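Local coordinates for protein Sso-CP2 metallo-carboxypetidase (Sulfolobus solfataricus, PDB 4MMO) that probably acts as a zinc-dependent carboxypeptidase of the M20 family, hydrolysing peptides, at residues L177-L182 with G379-G384; Q316-V321 with F343-R348. All coordinates share one frame; numbering follows the deposited sequence.

In the fold
Both contacts lie where the sheet of the M20 dimerisation region meets the zinc-binding part of the chain. Their centres are 9 Å apart. Strands 178-190 and 337-348 are antiparallel neighbours in one sheet, and they join the two sites directly: Val179 O lies 2.9 Å from Val347 N, and Leu182 O lies 2.9 Å from Glu344 N, both probable hydrogen bonds. Contact 1 is the one nearer the zinc; the side chain of Gln381 comes within about 6 Å of the ion. Contact 2 packs the start of helix 318-331 on strand 337-348. There the side chain of Glu344 lies about 10 Å from the zinc.

Contact 1: residues L177-L182 with G379-G384; sequences LGVKGL and GTQPMG. With SO4 (sulfate ion), chain D.
Thr380 and Gly379 hold the start of strand 178-190 through Lys180. The backbone N of Lys180 donates to Gly379 O at 3.2 Å, with the donor tilted 20° from the carbonyl plane. The hydroxyl OG1 of Thr380 gives its proton to Lys180 O at 3.1 Å. It comes from above that carbonyl plane, not along a lone pair. Placing OG1 anti to its own carbonyl carbon (chi1 -62°) turns the hydroxyl to the strand, while CG2 rests near Leu182 CB.

Val179 fills the next position. Its CG1 meets Gln381 CB at 3.7 Å, the two side chains crossing at about a right angle, and its CG2 touches Gln381 O. Met383 is extended, and its SD packs on the backbone of Gly178, 3.6 Å from CA.

Further out, Gln381 OE1 accepts from the backbone N of Glu163, a zinc ligand. The ammonium of Lys180 leads away to the carbonyls of Tyr279 and Leu276. A sulfate, probably from the crystallisation liquor, is hydrogen-bonded to Arg311 of the same chain and His197 of the second subunit. Its O4 is modelled 2.5 Å from Thr380 N, too short to be trusted in detail. Replacing Thr380 by a valine would probably leave Lys180 O without its hydroxyl donor and cost Arg311 NH1 a weak hydrogen bond.

Arg311 and the histidine thus hold an anion at the subunit boundary, with the N-H of Thr380 near it. The site suits negative charge, consistent with a place for a substrate carboxylate.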
# COMPACT_ATOMS: atom_id res chain seq x y z
N LEU A 177 29.30 12.76 -14.92
CA LEU A 177 29.91 11.92 -15.96
C LEU A 177 29.21 10.58 -16.13
O LEU A 177 29.82 9.63 -16.64
CB LEU A 177 31.38 11.68 -15.63
CG LEU A 177 32.20 12.92 -15.28
CD1 LEU A 177 33.66 12.54 -15.07
CD2 LEU A 177 32.08 13.97 -16.37
N GLY A 178 27.95 10.48 -15.72
CA GLY A 178 27.24 9.23 -15.86
C GLY A 178 25.92 9.16 -15.12
O GLY A 178 25.44 10.15 -14.56
N VAL A 179 25.32 7.97 -15.12
CA VAL A 179 24.07 7.73 -14.42
C VAL A 179 24.00 6.29 -13.94
O VAL A 179 24.64 5.40 -14.51
CB VAL A 179 22.85 7.96 -15.34
CG1 VAL A 179 22.79 9.41 -15.78
CG2 VAL A 179 22.90 7.04 -16.55
N LYS A 180 23.21 6.05 -12.91
CA LYS A 180 22.88 4.69 -12.52
C LYS A 180 21.82 4.16 -13.48
O LYS A 180 21.05 4.93 -14.05
CB LYS A 180 22.37 4.64 -11.08
CG LYS A 180 23.45 4.87 -10.04
CD LYS A 180 22.97 4.48 -8.66
CE LYS A 180 23.95 4.87 -7.57
NZ LYS A 180 23.45 4.47 -6.22
N GLY A 181 21.81 2.84 -13.67
CA GLY A 181 20.82 2.20 -14.51
C GLY A 181 19.52 2.04 -13.74
O GLY A 181 19.42 2.46 -12.59
N LEU A 182 18.53 1.42 -14.37
CA LEU A 182 17.22 1.30 -13.75
C LEU A 182 16.42 0.11 -14.26
O LEU A 182 16.47 -0.23 -15.44
CB LEU A 182 16.43 2.58 -13.97
CG LEU A 182 15.09 2.70 -13.24
CD1 LEU A 182 15.26 2.53 -11.74
CD2 LEU A 182 14.47 4.04 -13.55
N GLY A 379 20.65 9.30 -9.56
CA GLY A 379 19.46 9.03 -10.33
C GLY A 379 19.75 8.50 -11.72
O GLY A 379 20.89 8.11 -12.02
N THR A 380 18.73 8.49 -12.56
CA THR A 380 18.78 7.84 -13.86
C THR A 380 18.38 8.79 -14.98
O THR A 380 17.61 9.73 -14.78
CB THR A 380 17.85 6.60 -13.89
OG1 THR A 380 18.31 5.65 -12.92
CG2 THR A 380 17.83 5.94 -15.27
N GLN A 381 18.92 8.53 -16.17
CA GLN A 381 18.69 9.35 -17.34
C GLN A 381 19.07 8.46 -18.53
O GLN A 381 19.87 7.53 -18.37
CB GLN A 381 19.57 10.60 -17.26
CG GLN A 381 19.25 11.71 -18.24
CD GLN A 381 20.08 12.98 -18.06
OE1 GLN A 381 19.97 13.91 -18.86
NE2 GLN A 381 20.91 13.03 -17.01
N PRO A 382 18.50 8.70 -19.72
CA PRO A 382 18.79 7.77 -20.83
C PRO A 382 20.17 7.98 -21.49
O PRO A 382 20.32 7.78 -22.70
CB PRO A 382 17.64 8.03 -21.81
CG PRO A 382 17.23 9.43 -21.55
CD PRO A 382 17.40 9.63 -20.07
N MET A 383 21.16 8.35 -20.70
CA MET A 383 22.53 8.51 -21.17
C MET A 383 23.03 7.22 -21.82
O MET A 383 23.77 7.25 -22.80
CB MET A 383 23.43 8.89 -20.00
CG MET A 383 24.82 9.37 -20.38
SD MET A 383 25.61 10.15 -18.96
CE MET A 383 27.26 10.44 -19.59
N GLY A 384 22.60 6.09 -21.26
CA GLY A 384 22.99 4.78 -21.75
C GLY A 384 22.72 4.56 -23.22
O GLY A 384 23.51 3.92 -23.91
S SO4 D . 15.42 9.80 -11.88
O1 SO4 D . 14.14 9.43 -11.29
O2 SO4 D . 15.22 10.28 -13.25
O3 SO4 D . 16.01 10.77 -10.95
O4 SO4 D . 16.30 8.64 -11.94

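Contact 2: residues Q316-V321 with F343-R348; sequences QDPYKV and FEYPVR
Tyr319 and Phe343 stack almost parallel, with planes 6° apart and centroids 4.2 Å apart. The stack is offset: Tyr319 CE1 sits over a face of the Phe343 ring, toward its rim. Phe343 CB adds a CH-pi contact over the same Tyr319 ring. With chi1 -65°, Tyr319 CG lies anti to its carbonyl carbon, and the ring reaches across to the strand. Tyr345 OH comes to the edge of the Tyr319 ring, 3.6 Å from CD2.

The buried end is at Pro318, which also touches Leu312 of strand 299-312. Its CG approaches Glu344 O at 3.4 Å, and its CB meets Phe343 CD2. Its CD lies off-centre over a face of the Tyr345 ring, a second CH-pi contact. Next to it, Pro346 CD rests 3.1 Å from Gln316 O. Gln316 is buried too, its amide engaged by Val313 N and Phe230 O.

This is the N-terminus of helix 318-331 laid against strand 337-348, part of the helix layer packed on the antiparallel sheet, as in the alpha+beta dimerisation domain of M20 peptidases. Asp317 is the N-cap. Its OD1 accepts from Tyr319 N at 3.0 Å, on the anti side. The same carboxylate lies beside Tyr345, with OD1 3.6 Å from CE2 and the two planes 51° apart. The N-terminal end of the helix would probably favour the charged form of Asp317.

The other end faces solvent. Tyr319 is exposed, and Phe343, Tyr345 and Asp317 are partly so. The ring stack lies at this rim, yet it is close, with Tyr319 CE1 3.5 Å from Phe343 CG.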
# COMPACT_ATOMS: atom_id res chain seq x y z
N GLN A 316 26.33 -3.57 -14.75
CA GLN A 316 25.07 -4.30 -14.66
C GLN A 316 24.18 -4.02 -15.87
O GLN A 316 24.06 -2.87 -16.31
CB GLN A 316 24.31 -3.94 -13.39
CG GLN A 316 24.96 -4.41 -12.10
CD GLN A 316 24.18 -3.98 -10.89
OE1 GLN A 316 23.94 -2.79 -10.69
NE2 GLN A 316 23.75 -4.95 -10.08
N ASP A 317 23.56 -5.07 -16.39
CA ASP A 317 22.64 -4.98 -17.51
C ASP A 317 21.23 -5.19 -16.96
O ASP A 317 20.95 -6.23 -16.36
CB ASP A 317 22.98 -6.07 -18.53
CG ASP A 317 22.13 -5.99 -19.79
OD1 ASP A 317 21.00 -5.48 -19.74
OD2 ASP A 317 22.62 -6.46 -20.84
N PRO A 318 20.33 -4.20 -17.15
CA PRO A 318 19.00 -4.33 -16.56
C PRO A 318 18.23 -5.54 -17.06
O PRO A 318 17.51 -6.18 -16.28
CB PRO A 318 18.31 -3.03 -16.98
CG PRO A 318 19.07 -2.55 -18.16
CD PRO A 318 20.48 -2.95 -17.91
N TYR A 319 18.39 -5.88 -18.34
CA TYR A 319 17.73 -7.06 -18.88
C TYR A 319 18.28 -8.33 -18.24
O TYR A 319 17.56 -9.30 -18.03
CB TYR A 319 17.88 -7.10 -20.41
CG TYR A 319 17.16 -5.97 -21.10
CD1 TYR A 319 15.79 -6.04 -21.34
CD2 TYR A 319 17.84 -4.82 -21.50
CE1 TYR A 319 15.12 -5.01 -21.96
CE2 TYR A 319 17.17 -3.78 -22.12
CZ TYR A 319 15.81 -3.88 -22.35
OH TYR A 319 15.13 -2.86 -22.98
N LYS A 320 19.57 -8.32 -17.90
CA LYS A 320 20.16 -9.46 -17.21
C LYS A 320 19.66 -9.53 -15.76
O LYS A 320 19.33 -10.61 -15.26
CB LYS A 320 21.68 -9.37 -17.23
CG LYS A 320 22.37 -10.56 -16.60
CD LYS A 320 23.85 -10.57 -16.93
CE LYS A 320 24.54 -11.78 -16.32
NZ LYS A 320 25.99 -11.83 -16.69
N VAL A 321 19.60 -8.39 -15.09
CA VAL A 321 19.16 -8.34 -13.70
C VAL A 321 17.73 -8.85 -13.60
O VAL A 321 17.36 -9.54 -12.65
CB VAL A 321 19.26 -6.92 -13.11
CG1 VAL A 321 18.59 -6.82 -11.75
CG2 VAL A 321 20.73 -6.51 -13.00
N PHE A 343 13.80 -0.18 -18.56
CA PHE A 343 15.15 -0.72 -18.57
C PHE A 343 16.12 0.39 -18.99
O PHE A 343 16.00 0.94 -20.07
CB PHE A 343 15.27 -1.90 -19.54
CG PHE A 343 14.32 -3.04 -19.24
CD1 PHE A 343 13.01 -3.00 -19.69
CD2 PHE A 343 14.75 -4.14 -18.53
CE1 PHE A 343 12.14 -4.05 -19.42
CE2 PHE A 343 13.89 -5.19 -18.26
CZ PHE A 343 12.58 -5.14 -18.71
N GLU A 344 17.06 0.72 -18.10
CA GLU A 344 18.05 1.76 -18.38
C GLU A 344 19.43 1.24 -18.00
O GLU A 344 19.59 0.58 -16.98
CB GLU A 344 17.74 3.04 -17.61
CG GLU A 344 16.38 3.65 -17.90
CD GLU A 344 16.45 4.79 -18.90
OE1 GLU A 344 17.05 4.60 -19.98
OE2 GLU A 344 15.91 5.88 -18.60
N TYR A 345 20.42 1.53 -18.83
CA TYR A 345 21.79 1.07 -18.58
C TYR A 345 22.53 2.08 -17.71
O TYR A 345 22.35 3.29 -17.86
CB TYR A 345 22.55 0.90 -19.90
CG TYR A 345 22.02 -0.20 -20.78
CD1 TYR A 345 21.02 0.04 -21.71
CD2 TYR A 345 22.54 -1.49 -20.70
CE1 TYR A 345 20.54 -0.97 -22.52
CE2 TYR A 345 22.07 -2.51 -21.51
CZ TYR A 345 21.07 -2.24 -22.42
OH TYR A 345 20.59 -3.25 -23.23
N PRO A 346 23.39 1.59 -16.79
CA PRO A 346 24.28 2.51 -16.08
C PRO A 346 25.39 2.99 -17.00
O PRO A 346 25.69 2.32 -17.99
CB PRO A 346 24.87 1.63 -14.97
CG PRO A 346 24.84 0.26 -15.53
CD PRO A 346 23.59 0.19 -16.37
N VAL A 347 26.00 4.13 -16.68
CA VAL A 347 27.01 4.75 -17.53
C VAL A 347 28.02 5.52 -16.69
O VAL A 347 27.65 6.17 -15.71
CB VAL A 347 26.38 5.76 -18.52
CG1 VAL A 347 27.45 6.48 -19.33
CG2 VAL A 347 25.41 5.07 -19.45
N ARG A 348 29.28 5.45 -17.10
CA ARG A 348 30.34 6.29 -16.55
C ARG A 348 31.33 6.61 -17.65
O ARG A 348 31.85 5.70 -18.30
CB ARG A 348 31.05 5.59 -15.40
CG ARG A 348 30.40 5.81 -14.06
CD ARG A 348 31.11 5.05 -12.97
NE ARG A 348 30.32 5.04 -11.75
CZ ARG A 348 30.35 4.07 -10.84
NH1 ARG A 348 31.15 3.02 -10.99
NH2 ARG A 348 29.58 4.16 -9.76